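Local coordinates for protein AT-less polyketide synthase (Streptomyces platensis subsp. rosaceus, PDB 4TKT) that probably catalyses decarboxylative Claisen condensation of acyl chains, as a ketosynthase domain of the AT-less polyketide synthase that makes isomigrastatin, at residues C317-G322 and G353-N358. Residues are numbered along the deposited sequence; the frame is centred on the assembly and turned at random.
Sequences CIEAHG and GSAKSN
The backbone oxygen of His321 takes two side-chain donors from the facing segment. Lys356 NZ lies in its carbonyl plane, on a lone pair, 2.7 Å from His321 O, while Ser354 OG reaches the same oxygen from above that plane at 3.2 Å. The lysine chain runs extended past the carbonyl, CD and CE passing close to the oxygen, and a final bend (chi4 65°) turns the amine in; NZ ends obliquely to the imidazole, 3.5 Å from His321 ND1. An alanine in place of Lys356 would probably cost His321 O its in-plane, charged donor, with the serine hydroxyl above the plane as the donor remaining from 353-358. Ser354 OG works twice, since it also accepts from Lys356 N, a capping bond ahead of the helix that follows. Nearer the strands, with CG anti to the backbone N (chi1 174°) and a bend at chi2 (63°), the Glu319 carboxylate turns toward 353-358, and OE2 accepts from Ala355 N through its syn lone pair at 2.7 Å; its other oxygen forms a salt bridge with Lys373 of helix 366-380. Here the strands pair in parallel, Ala320 N bonding to Gly353 O at 3.0 Å and Gly353 N weakly to Ile318 O. The segments after these neighbouring strands open the His-Gly-Thr-Gly-Thr and Lys-Ser-Asn-Ile-Gly-His motifs of thiolase-fold ketosynthases, where in relatives this histidine, His361 and a cysteine form the active site.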
loop_
_atom_site.group_PDB
_atom_site.type_symbol
_atom_site.label_atom_id
_atom_site.label_comp_id
_atom_site.label_asym_id
_atom_site.label_seq_id
_atom_site.Cartn_x
_atom_site.Cartn_y
_atom_site.Cartn_z
ATOM N N CYS A 317 0.149 -2.714 20.347
ATOM C CA CYS A 317 -0.057 -1.422 19.707
ATOM C C CYS A 317 -1.407 -1.340 19.004
ATOM O O CYS A 317 -1.848 -2.295 18.366
ATOM C CB CYS A 317 1.070 -1.146 18.708
ATOM S SG CYS A 317 0.864 0.352 17.719
ATOM N N ILE A 318 -2.061 -0.192 19.136
ATOM C CA ILE A 318 -3.292 0.087 18.410
ATOM C C ILE A 318 -3.091 1.272 17.474
ATOM O O ILE A 318 -2.775 2.375 17.920
ATOM C CB ILE A 318 -4.465 0.397 19.358
ATOM C CG1 ILE A 318 -4.872 -0.850 20.146
ATOM C CG2 ILE A 318 -5.651 0.927 18.572
ATOM C CD1 ILE A 318 -5.568 -1.902 19.315
ATOM N N GLU A 319 -3.261 1.039 16.178
ATOM C CA GLU A 319 -3.263 2.127 15.208
ATOM C C GLU A 319 -4.688 2.650 15.057
ATOM O O GLU A 319 -5.515 2.052 14.366
ATOM C CB GLU A 319 -2.696 1.667 13.863
ATOM C CG GLU A 319 -2.800 2.694 12.741
ATOM C CD GLU A 319 -2.008 3.959 13.010
ATOM O OE1 GLU A 319 -1.106 3.931 13.873
ATOM O OE2 GLU A 319 -2.289 4.983 12.352
ATOM N N ALA A 320 -4.968 3.767 15.720
ATOM C CA ALA A 320 -6.330 4.277 15.839
ATOM C C ALA A 320 -6.783 5.089 14.628
ATOM O O ALA A 320 -5.976 5.503 13.797
ATOM C CB ALA A 320 -6.456 5.116 17.103
ATOM N N HIS A 321 -8.092 5.298 14.543
ATOM C CA HIS A 321 -8.678 6.186 13.550
ATOM C C HIS A 321 -8.095 7.583 13.733
ATOM O O HIS A 321 -7.460 8.123 12.827
ATOM C CB HIS A 321 -10.203 6.201 13.689
ATOM C CG HIS A 321 -10.917 6.820 12.528
ATOM N ND1 HIS A 321 -10.664 6.463 11.221
ATOM C CD2 HIS A 321 -11.891 7.760 12.481
ATOM C CE1 HIS A 321 -11.445 7.164 10.419
ATOM N NE2 HIS A 321 -12.199 7.958 11.157
ATOM N N GLY A 322 -8.311 8.147 14.920
ATOM C CA GLY A 322 -7.681 9.386 15.350
ATOM C C GLY A 322 -7.705 10.547 14.377
ATOM O O GLY A 322 -6.656 11.036 13.965
ATOM N N GLY A 353 -1.619 5.517 18.701
ATOM C CA GLY A 353 -1.265 6.668 17.893
ATOM C C GLY A 353 -1.946 6.583 16.542
ATOM O O GLY A 353 -2.619 5.595 16.250
ATOM N N SER A 354 -1.779 7.612 15.718
ATOM C CA SER A 354 -2.391 7.624 14.392
ATOM C C SER A 354 -1.471 8.218 13.333
ATOM O O SER A 354 -0.842 9.254 13.549
ATOM C CB SER A 354 -3.708 8.401 14.414
ATOM O OG SER A 354 -4.313 8.399 13.131
ATOM N N ALA A 355 -1.409 7.558 12.180
ATOM C CA ALA A 355 -0.622 8.049 11.057
ATOM C C ALA A 355 -1.222 9.331 10.494
ATOM O O ALA A 355 -0.540 10.092 9.809
ATOM C CB ALA A 355 -0.526 6.990 9.972
ATOM N N LYS A 356 -2.497 9.568 10.789
ATOM C CA LYS A 356 -3.183 10.766 10.314
ATOM C C LYS A 356 -2.524 12.036 10.846
ATOM O O LYS A 356 -2.630 13.103 10.241
ATOM C CB LYS A 356 -4.659 10.733 10.709
ATOM C CG LYS A 356 -5.438 9.605 10.056
ATOM C CD LYS A 356 -6.935 9.816 10.186
ATOM C CE LYS A 356 -7.706 8.674 9.541
ATOM N NZ LYS A 356 -7.482 7.379 10.236
ATOM N N SER A 357 -1.834 11.918 11.975
ATOM C CA SER A 357 -1.095 13.041 12.529
ATOM C C SER A 357 0.131 13.336 11.671
ATOM O O SER A 357 0.720 14.413 11.762
ATOM C CB SER A 357 -0.684 12.759 13.976
ATOM O OG SER A 357 0.168 11.629 14.056
ATOM N N ASN A 358 0.508 12.372 10.836
ATOM C CA ASN A 358 1.644 12.532 9.935
ATOM C C ASN A 358 1.232 12.975 8.537
ATOM O O ASN A 358 1.799 13.919 7.982
ATOM C CB ASN A 358 2.434 11.226 9.832
ATOM C CG ASN A 358 3.068 10.823 11.143
ATOM O OD1 ASN A 358 2.501 10.040 11.907
ATOM N ND2 ASN A 358 4.256 11.352 11.410
#